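Local coordinates for protein 3-carboxy-cis,cis-muconate cycloisomerase (Pseudomonas putida, PDB 1RE5) that belongs to the fumarase/aspartase superfamily of largely helical enzymes and is assembled here from four copies of the chain, at residues R24-E32 / S77-L85; R230-L240 / E323-V334. All coordinates share one frame; numbering follows the deposited sequence.

In the fold
The two contacts lie in series along the chain, so they neither nest nor cross. From the N terminus, contact 1 comes first. It brings helix 21-40 against the first turns of helix 78-92 and closes a loop that holds helices 47-56 and 64-74. The chain then runs through the long helices 106-142 and 162-187. Contact 2 follows, where helix 231-257 meets helix 319-347 across a loop that includes helix 286-307. The centres of the contacts are about 21 Å apart, yet they touch directly: Arg-24 of contact 1 forms a salt bridge with Glu-325 of contact 2. This ties the N-terminal helices to the long-helix bundle. Both contacts also reach the second subunit.

Contact 1. Residues R24-E32 / S77-L85; sequences RLQGMLDFE and SAIPLVKAL
The carboxylate of Glu-32 meets Val-82 through OE1, which lies 3.8 Å from CG2 of Val-82. The two side chains cross at about a right angle. The same OE1 sits in plane at the edge of the neighbouring Phe-31 ring. The aliphatic part of Glu-32 is used as well: its CB and CG both pack on CD2 of Leu-85. The chain of Glu-32 bends at chi2 (-57°), and its OE1 reaches Val-82 while CB and CG stay against Leu-85.

This is helix-on-helix packing in the N-terminal helical part of the superfamily fold. The axes of the two short segments cross at -64° and approach to 11.1 Å. Leu-81 is the central side chain. Its CG is anti to the backbone N (chi1 177°), and its CD2 reaches across to CB of Met-28 at 3.7 Å and to CD2 of Leu-29 at 3.9 Å. Met-28 bends at its last torsion and sets its thioether end beside Ser-77. Both SD and CE of Met-28 lie 3.8 Å from OG of Ser-77. No hydrogen bond joins the segments. His-101 packs on Glu-32 and Val-82, while Leu-5 and Phe-6 of the second subunit pack on Leu-25 and Ser-77 respectively.

Contact 2. Residues R230-L240 / E323-V334; sequences RDRLVEFASVL and EWETLPDICCLV
In the long-helix bundle that forms the core of this superfamily's fold, Arg-230 and Glu-323 pair where helices 231-257 and 319-347 meet. The short segments run nearly the same way, 26° apart. The salt bridge is side-on and two-pronged. Arg-230 NE donates to Glu-323 OE2 at 2.9 Å, and Arg-230 NH2 to Glu-323 OE1 at 2.7 Å. The guanidinium and carboxylate planes are 16° apart, so the two groups are nearly coplanar and meet edge to edge. OE2 accepts through its syn lone pair. Bends at chi2 and chi3 of Arg-230 bring its head round to the extended Glu-323. NH1 of Arg-230 forms a second salt bridge, to Asp-111.

Beyond this buried ion pair the contact is apolar. Leu-327 sends CD1 to CB of Leu-233 and CD2 to the edge of the Phe-236 ring. Cys-331 SG also comes to that edge, 5.1 Å from the Phe-236 centroid, and touches CD2 of Leu-240. Ala-237 CB meets Ile-330 CD1 at 4.0 Å, and Leu-240 CB lies 4.1 Å from Val-334 CG2. Helix 106-142 packs on Leu-233, Phe-236 and Leu-240; helix 286-307 packs on Ala-237 and Ile-330; helix 162-187 reaches Phe-236.

Contact 1. Residues R24-E32 / S77-L85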
loop_
_atom_site.group_PDB
_atom_site.type_symbol
_atom_site.label_atom_id
_atom_site.label_comp_id
_atom_site.label_asym_id
_atom_site.label_seq_id
_atom_site.Cartn_x
_atom_site.Cartn_y
_atom_site.Cartn_z
ATOM N N ARG D 24 -19.126 16.780 -10.024
ATOM C CA ARG D 24 -18.379 17.436 -8.963
ATOM C C ARG D 24 -18.913 18.866 -8.776
ATOM O O ARG D 24 -19.256 19.276 -7.661
ATOM C CB ARG D 24 -16.894 17.447 -9.338
ATOM C CG ARG D 24 -15.995 18.075 -8.320
ATOM C CD ARG D 24 -14.578 17.618 -8.559
ATOM N NE ARG D 24 -14.175 16.576 -7.616
ATOM C CZ ARG D 24 -13.158 15.747 -7.822
ATOM N NH1 ARG D 24 -12.450 15.832 -8.941
ATOM N NH2 ARG D 24 -12.835 14.851 -6.903
ATOM N N LEU D 25 -18.982 19.605 -9.884
ATOM C CA LEU D 25 -19.485 20.970 -9.887
ATOM C C LEU D 25 -20.898 21.012 -9.316
ATOM O O LEU D 25 -21.182 21.776 -8.395
ATOM C CB LEU D 25 -19.494 21.521 -11.318
ATOM C CG LEU D 25 -18.359 22.445 -11.771
ATOM C CD1 LEU D 25 -17.128 22.329 -10.865
ATOM C CD2 LEU D 25 -18.006 22.104 -13.195
ATOM N N GLN D 26 -21.783 20.177 -9.844
ATOM C CA GLN D 26 -23.158 20.187 -9.372
ATOM C C GLN D 26 -23.287 19.997 -7.880
ATOM O O GLN D 26 -24.119 20.642 -7.237
ATOM C CB GLN D 26 -23.993 19.127 -10.074
ATOM C CG GLN D 26 -25.488 19.409 -9.992
ATOM C CD GLN D 26 -25.841 20.789 -10.533
ATOM O OE1 GLN D 26 -25.580 21.110 -11.711
ATOM N NE2 GLN D 26 -26.436 21.616 -9.677
ATOM N N GLY D 27 -22.473 19.107 -7.326
ATOM C CA GLY D 27 -22.531 18.866 -5.894
ATOM C C GLY D 27 -22.317 20.152 -5.114
ATOM O O GLY D 27 -23.074 20.465 -4.198
ATOM N N MET D 28 -21.287 20.909 -5.483
ATOM C CA MET D 28 -20.981 22.160 -4.802
ATOM C C MET D 28 -22.062 23.220 -5.038
ATOM O O MET D 28 -22.470 23.929 -4.110
ATOM C CB MET D 28 -19.611 22.681 -5.249
ATOM C CG MET D 28 -18.456 21.827 -4.770
ATOM S SD MET D 28 -16.849 22.490 -5.208
ATOM C CE MET D 28 -16.601 21.835 -6.845
ATOM N N LEU D 29 -22.533 23.329 -6.273
ATOM C CA LEU D 29 -23.579 24.290 -6.574
ATOM C C LEU D 29 -24.822 23.951 -5.752
ATOM O O LEU D 29 -25.476 24.849 -5.209
ATOM C CB LEU D 29 -23.891 24.278 -8.067
ATOM C CG LEU D 29 -22.703 24.774 -8.895
ATOM C CD1 LEU D 29 -22.962 24.559 -10.388
ATOM C CD2 LEU D 29 -22.448 26.236 -8.576
ATOM N N ASP D 30 -25.139 22.662 -5.650
ATOM C CA ASP D 30 -26.293 22.220 -4.863
ATOM C C ASP D 30 -26.154 22.740 -3.437
ATOM O O ASP D 30 -27.137 23.135 -2.791
ATOM C CB ASP D 30 -26.369 20.692 -4.837
ATOM C CG ASP D 30 -27.036 20.119 -6.073
ATOM O OD1 ASP D 30 -27.047 20.796 -7.131
ATOM O OD2 ASP D 30 -27.544 18.981 -5.984
ATOM N N PHE D 31 -24.918 22.732 -2.948
ATOM C CA PHE D 31 -24.631 23.215 -1.610
ATOM C C PHE D 31 -24.919 24.713 -1.533
ATOM O O PHE D 31 -25.615 25.166 -0.623
ATOM C CB PHE D 31 -23.167 22.967 -1.257
ATOM C CG PHE D 31 -22.733 23.651 0.008
ATOM C CD1 PHE D 31 -23.107 23.141 1.256
ATOM C CD2 PHE D 31 -21.983 24.828 -0.048
ATOM C CE1 PHE D 31 -22.742 23.788 2.426
ATOM C CE2 PHE D 31 -21.613 25.487 1.124
ATOM C CZ PHE D 31 -21.994 24.964 2.366
ATOM N N GLU D 32 -24.381 25.471 -2.491
ATOM C CA GLU D 32 -24.571 26.925 -2.536
ATOM C C GLU D 32 -26.045 27.335 -2.548
ATOM O O GLU D 32 -26.472 28.196 -1.766
ATOM C CB GLU D 32 -23.858 27.505 -3.759
ATOM C CG GLU D 32 -22.339 27.344 -3.696
ATOM C CD GLU D 32 -21.724 27.982 -2.445
ATOM O OE1 GLU D 32 -20.589 27.618 -2.080
ATOM O OE2 GLU D 32 -22.367 28.854 -1.827
ATOM N N SER D 77 -11.066 23.907 -5.316
ATOM C CA SER D 77 -12.084 24.106 -6.337
ATOM C C SER D 77 -13.181 25.089 -5.939
ATOM O O SER D 77 -13.760 25.750 -6.790
ATOM C CB SER D 77 -12.711 22.759 -6.674
ATOM O OG SER D 77 -13.081 22.093 -5.476
ATOM N N ALA D 78 -13.463 25.187 -4.647
ATOM C CA ALA D 78 -14.514 26.073 -4.165
ATOM C C ALA D 78 -14.364 27.537 -4.542
ATOM O O ALA D 78 -15.270 28.108 -5.151
ATOM C CB ALA D 78 -14.653 25.954 -2.650
ATOM N N ILE D 79 -13.236 28.160 -4.204
ATOM C CA ILE D 79 -13.106 29.581 -4.514
ATOM C C ILE D 79 -13.239 29.963 -5.996
ATOM O O ILE D 79 -13.898 30.956 -6.313
ATOM C CB ILE D 79 -11.809 30.231 -3.904
ATOM C CG1 ILE D 79 -10.646 30.136 -4.874
ATOM C CG2 ILE D 79 -11.467 29.592 -2.574
ATOM C CD1 ILE D 79 -9.456 30.968 -4.442
ATOM N N PRO D 80 -12.645 29.192 -6.923
ATOM C CA PRO D 80 -12.825 29.624 -8.311
ATOM C C PRO D 80 -14.265 29.438 -8.764
ATOM O O PRO D 80 -14.768 30.191 -9.599
ATOM C CB PRO D 80 -11.864 28.728 -9.085
ATOM C CG PRO D 80 -10.803 28.448 -8.094
ATOM C CD PRO D 80 -11.615 28.150 -6.850
ATOM N N LEU D 81 -14.932 28.431 -8.216
ATOM C CA LEU D 81 -16.314 28.180 -8.592
ATOM C C LEU D 81 -17.203 29.285 -8.044
ATOM O O LEU D 81 -18.032 29.841 -8.770
ATOM C CB LEU D 81 -16.800 26.843 -8.039
ATOM C CG LEU D 81 -18.277 26.585 -8.346
ATOM C CD1 LEU D 81 -18.445 26.467 -9.853
ATOM C CD2 LEU D 81 -18.762 25.329 -7.648
ATOM N N VAL D 82 -17.031 29.586 -6.755
ATOM C CA VAL D 82 -17.817 30.617 -6.092
ATOM C C VAL D 82 -17.651 31.946 -6.817
ATOM O O VAL D 82 -18.630 32.657 -7.043
ATOM C CB VAL D 82 -17.409 30.767 -4.607
ATOM C CG1 VAL D 82 -18.095 31.979 -3.998
ATOM C CG2 VAL D 82 -17.808 29.516 -3.827
ATOM N N LYS D 83 -16.421 32.276 -7.194
ATOM C CA LYS D 83 -16.175 33.518 -7.918
ATOM C C LYS D 83 -16.941 33.507 -9.246
ATOM O O LYS D 83 -17.605 34.477 -9.597
ATOM C CB LYS D 83 -14.679 33.688 -8.190
ATOM C CG LYS D 83 -14.317 34.993 -8.878
ATOM C CD LYS D 83 -12.805 35.099 -9.080
ATOM C CE LYS D 83 -12.383 36.460 -9.637
ATOM N NZ LYS D 83 -12.728 37.571 -8.699
ATOM N N ALA D 84 -16.853 32.402 -9.976
ATOM C CA ALA D 84 -17.537 32.288 -11.254
ATOM C C ALA D 84 -19.047 32.352 -11.052
ATOM O O ALA D 84 -19.773 32.898 -11.885
ATOM C CB ALA D 84 -17.153 30.975 -11.946
ATOM N N LEU D 85 -19.521 31.781 -9.950
ATOM C CA LEU D 85 -20.948 31.795 -9.659
ATOM C C LEU D 85 -21.375 33.249 -9.448
ATOM O O LEU D 85 -22.390 33.698 -9.985
ATOM C CB LEU D 85 -21.244 30.969 -8.401
ATOM C CG LEU D 85 -22.663 31.029 -7.824
ATOM C CD1 LEU D 85 -23.688 30.623 -8.869
ATOM C CD2 LEU D 85 -22.749 30.108 -6.620
#

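Contact 2. Residues R230-L240 / E323-V334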
loop_
_atom_site.group_PDB
_atom_site.type_symbol
_atom_site.label_atom_id
_atom_site.label_comp_id
_atom_site.label_asym_id
_atom_site.label_seq_id
_atom_site.Cartn_x
_atom_site.Cartn_y
_atom_site.Cartn_z
ATOM N N ARG D 230 -11.376 12.672 9.134
ATOM C CA ARG D 230 -11.860 12.011 7.925
ATOM C C ARG D 230 -12.274 10.529 8.003
ATOM O O ARG D 230 -12.475 9.885 6.960
ATOM C CB ARG D 230 -10.800 12.177 6.834
ATOM C CG ARG D 230 -9.982 13.450 6.961
ATOM C CD ARG D 230 -10.833 14.653 6.679
ATOM N NE ARG D 230 -11.108 14.786 5.253
ATOM C CZ ARG D 230 -12.069 15.561 4.754
ATOM N NH1 ARG D 230 -12.847 16.266 5.568
ATOM N NH2 ARG D 230 -12.246 15.644 3.443
ATOM N N ASP D 231 -12.432 9.987 9.207
ATOM C CA ASP D 231 -12.791 8.582 9.325
ATOM C C ASP D 231 -14.023 8.177 8.518
ATOM O O ASP D 231 -14.078 7.068 7.983
ATOM C CB ASP D 231 -13.004 8.216 10.783
ATOM C CG ASP D 231 -14.070 9.050 11.424
ATOM O OD1 ASP D 231 -15.104 8.493 11.858
ATOM O OD2 ASP D 231 -13.867 10.278 11.477
ATOM N N ARG D 232 -15.012 9.061 8.420
ATOM C CA ARG D 232 -16.223 8.741 7.670
ATOM C C ARG D 232 -15.925 8.365 6.219
ATOM O O ARG D 232 -16.456 7.371 5.703
ATOM C CB ARG D 232 -17.212 9.914 7.713
ATOM C CG ARG D 232 -17.920 10.075 9.052
ATOM C CD ARG D 232 -18.823 11.304 9.081
ATOM N NE ARG D 232 -18.420 12.202 10.158
ATOM C CZ ARG D 232 -19.125 12.405 11.264
ATOM N NH1 ARG D 232 -20.281 11.783 11.436
ATOM N NH2 ARG D 232 -18.663 13.202 12.207
ATOM N N LEU D 233 -15.073 9.143 5.553
ATOM C CA LEU D 233 -14.748 8.858 4.152
ATOM C C LEU D 233 -13.877 7.599 4.012
ATOM O O LEU D 233 -14.043 6.803 3.084
ATOM C CB LEU D 233 -14.030 10.058 3.518
ATOM C CG LEU D 233 -14.725 11.424 3.626
ATOM C CD1 LEU D 233 -13.902 12.491 2.894
ATOM C CD2 LEU D 233 -16.120 11.333 3.028
ATOM N N VAL D 234 -12.944 7.420 4.939
ATOM C CA VAL D 234 -12.063 6.272 4.893
ATOM C C VAL D 234 -12.838 4.985 5.174
ATOM O O VAL D 234 -12.541 3.942 4.595
ATOM C CB VAL D 234 -10.919 6.442 5.888
ATOM C CG1 VAL D 234 -9.993 5.243 5.844
ATOM C CG2 VAL D 234 -10.156 7.713 5.543
ATOM N N GLU D 235 -13.839 5.043 6.049
ATOM C CA GLU D 235 -14.633 3.844 6.311
ATOM C C GLU D 235 -15.398 3.413 5.060
ATOM O O GLU D 235 -15.449 2.227 4.729
ATOM C CB GLU D 235 -15.635 4.076 7.423
ATOM C CG GLU D 235 -16.738 3.040 7.448
ATOM C CD GLU D 235 -17.645 3.208 8.645
ATOM O OE1 GLU D 235 -18.136 4.340 8.877
ATOM O OE2 GLU D 235 -17.861 2.206 9.356
ATOM N N PHE D 236 -16.008 4.376 4.373
ATOM C CA PHE D 236 -16.754 4.077 3.152
ATOM C C PHE D 236 -15.833 3.435 2.115
ATOM O O PHE D 236 -16.198 2.456 1.463
ATOM C CB PHE D 236 -17.366 5.361 2.577
ATOM C CG PHE D 236 -18.086 5.160 1.276
ATOM C CD1 PHE D 236 -19.212 4.349 1.205
ATOM C CD2 PHE D 236 -17.644 5.786 0.117
ATOM C CE1 PHE D 236 -19.891 4.167 -0.014
ATOM C CE2 PHE D 236 -18.317 5.608 -1.108
ATOM C CZ PHE D 236 -19.440 4.798 -1.167
ATOM N N ALA D 237 -14.636 3.988 1.971
ATOM C CA ALA D 237 -13.669 3.464 1.009
ATOM C C ALA D 237 -13.264 2.054 1.407
ATOM O O ALA D 237 -13.030 1.192 0.572
ATOM C CB ALA D 237 -12.438 4.363 0.964
ATOM N N SER D 238 -13.190 1.836 2.707
ATOM C CA SER D 238 -12.804 0.553 3.242
ATOM C C SER D 238 -13.812 -0.553 2.917
ATOM O O SER D 238 -13.440 -1.670 2.571
ATOM C CB SER D 238 -12.623 0.688 4.747
ATOM O OG SER D 238 -12.404 -0.577 5.306
ATOM N N VAL D 239 -15.098 -0.256 3.028
ATOM C CA VAL D 239 -16.109 -1.267 2.725
ATOM C C VAL D 239 -16.066 -1.563 1.230
ATOM O O VAL D 239 -16.191 -2.711 0.809
ATOM C CB VAL D 239 -17.527 -0.793 3.159
ATOM C CG1 VAL D 239 -18.565 -1.867 2.840
ATOM C CG2 VAL D 239 -17.528 -0.498 4.663
ATOM N N LEU D 240 -15.878 -0.522 0.425
ATOM C CA LEU D 240 -15.776 -0.714 -1.022
ATOM C C LEU D 240 -14.569 -1.628 -1.278
ATOM O O LEU D 240 -14.566 -2.451 -2.211
ATOM C CB LEU D 240 -15.591 0.633 -1.726
ATOM C CG LEU D 240 -16.804 1.238 -2.453
ATOM C CD1 LEU D 240 -18.042 1.159 -1.595
ATOM C CD2 LEU D 240 -16.499 2.683 -2.810
ATOM N N GLU D 323 -6.968 13.140 -1.082
ATOM C CA GLU D 323 -8.247 12.433 -1.120
ATOM C C GLU D 323 -9.028 12.701 -2.397
ATOM O O GLU D 323 -9.662 11.809 -2.942
ATOM C CB GLU D 323 -9.155 12.855 0.039
ATOM C CG GLU D 323 -8.510 12.967 1.404
ATOM C CD GLU D 323 -9.496 13.462 2.457
ATOM O OE1 GLU D 323 -10.586 13.939 2.073
ATOM O OE2 GLU D 323 -9.184 13.391 3.666
ATOM N N TRP D 324 -8.981 13.941 -2.868
ATOM C CA TRP D 324 -9.759 14.373 -4.029
ATOM C C TRP D 324 -10.000 13.412 -5.193
ATOM O O TRP D 324 -11.150 13.155 -5.560
ATOM C CB TRP D 324 -9.211 15.709 -4.551
ATOM C CG TRP D 324 -9.240 16.799 -3.502
ATOM C CD1 TRP D 324 -9.748 16.710 -2.227
ATOM C CD2 TRP D 324 -8.676 18.113 -3.614
ATOM N NE1 TRP D 324 -9.522 17.887 -1.542
ATOM C CE2 TRP D 324 -8.868 18.761 -2.371
ATOM C CE3 TRP D 324 -8.025 18.806 -4.644
ATOM C CZ2 TRP D 324 -8.432 20.065 -2.134
ATOM C CZ3 TRP D 324 -7.591 20.109 -4.403
ATOM C CH2 TRP D 324 -7.798 20.721 -3.160
ATOM N N GLU D 325 -8.944 12.877 -5.779
ATOM C CA GLU D 325 -9.128 11.973 -6.903
ATOM C C GLU D 325 -9.142 10.515 -6.481
ATOM O O GLU D 325 -9.684 9.673 -7.183
ATOM C CB GLU D 325 -8.026 12.205 -7.935
ATOM C CG GLU D 325 -7.973 13.644 -8.437
ATOM C CD GLU D 325 -9.221 14.040 -9.219
ATOM O OE1 GLU D 325 -10.352 13.807 -8.725
ATOM O OE2 GLU D 325 -9.066 14.591 -10.334
ATOM N N THR D 326 -8.565 10.218 -5.326
ATOM C CA THR D 326 -8.495 8.849 -4.844
ATOM C C THR D 326 -9.832 8.188 -4.543
ATOM O O THR D 326 -10.078 7.063 -4.972
ATOM C CB THR D 326 -7.605 8.766 -3.587
ATOM O OG1 THR D 326 -6.325 9.336 -3.890
ATOM C CG2 THR D 326 -7.418 7.317 -3.140
ATOM N N LEU D 327 -10.694 8.867 -3.797
ATOM C CA LEU D 327 -11.989 8.284 -3.446
ATOM C C LEU D 327 -12.809 8.015 -4.706
ATOM O O LEU D 327 -13.452 6.962 -4.831
ATOM C CB LEU D 327 -12.760 9.205 -2.500
ATOM C CG LEU D 327 -13.414 8.550 -1.282
ATOM C CD1 LEU D 327 -14.219 9.595 -0.527
ATOM C CD2 LEU D 327 -14.317 7.419 -1.702
ATOM N N PRO D 328 -12.808 8.960 -5.660
ATOM C CA PRO D 328 -13.597 8.674 -6.859
ATOM C C PRO D 328 -13.047 7.454 -7.603
ATOM O O PRO D 328 -13.806 6.601 -8.060
ATOM C CB PRO D 328 -13.484 9.969 -7.660
ATOM C CG PRO D 328 -13.388 11.004 -6.580
ATOM C CD PRO D 328 -12.396 10.372 -5.632
ATOM N N ASP D 329 -11.732 7.354 -7.717
ATOM C CA ASP D 329 -11.164 6.207 -8.410
ATOM C C ASP D 329 -11.646 4.900 -7.804
ATOM O O ASP D 329 -11.985 3.964 -8.525
ATOM C CB ASP D 329 -9.634 6.238 -8.370
ATOM C CG ASP D 329 -9.046 7.094 -9.466
ATOM O OD1 ASP D 329 -7.796 7.113 -9.595
ATOM O OD2 ASP D 329 -9.839 7.748 -10.195
ATOM N N ILE D 330 -11.663 4.835 -6.476
ATOM C CA ILE D 330 -12.100 3.627 -5.792
ATOM C C ILE D 330 -13.536 3.285 -6.187
ATOM O O ILE D 330 -13.826 2.156 -6.566
ATOM C CB ILE D 330 -12.000 3.791 -4.266
ATOM C CG1 ILE D 330 -10.539 3.979 -3.859
ATOM C CG2 ILE D 330 -12.578 2.567 -3.577
ATOM C CD1 ILE D 330 -10.336 4.330 -2.410
ATOM N N CYS D 331 -14.424 4.272 -6.110
ATOM C CA CYS D 331 -15.823 4.079 -6.468
ATOM C C CYS D 331 -15.992 3.585 -7.900
ATOM O O CYS D 331 -16.791 2.677 -8.169
ATOM C CB CYS D 331 -16.589 5.387 -6.285
ATOM S SG CYS D 331 -16.845 5.815 -4.556
ATOM N N CYS D 332 -15.248 4.178 -8.826
ATOM C CA CYS D 332 -15.362 3.773 -10.219
ATOM C C CYS D 332 -14.854 2.358 -10.440
ATOM O O CYS D 332 -15.489 1.560 -11.128
ATOM C CB CYS D 332 -14.612 4.760 -11.115
ATOM S SG CYS D 332 -15.357 6.393 -11.069
ATOM N N LEU D 333 -13.709 2.051 -9.842
ATOM C CA LEU D 333 -13.097 0.729 -9.953
ATOM C C LEU D 333 -14.060 -0.354 -9.485
ATOM O O LEU D 333 -14.234 -1.384 -10.145
ATOM C CB LEU D 333 -11.819 0.682 -9.110
ATOM C CG LEU D 333 -10.447 0.493 -9.781
ATOM C CD1 LEU D 333 -10.524 0.703 -11.290
ATOM C CD2 LEU D 333 -9.463 1.468 -9.145
ATOM N N VAL D 334 -14.686 -0.115 -8.342
ATOM C CA VAL D 334 -15.623 -1.066 -7.792
ATOM C C VAL D 334 -16.897 -1.158 -8.643
ATOM O O VAL D 334 -17.430 -2.256 -8.850
ATOM C CB VAL D 334 -15.970 -0.687 -6.342
ATOM C CG1 VAL D 334 -17.032 -1.617 -5.791
ATOM C CG2 VAL D 334 -14.709 -0.766 -5.479
#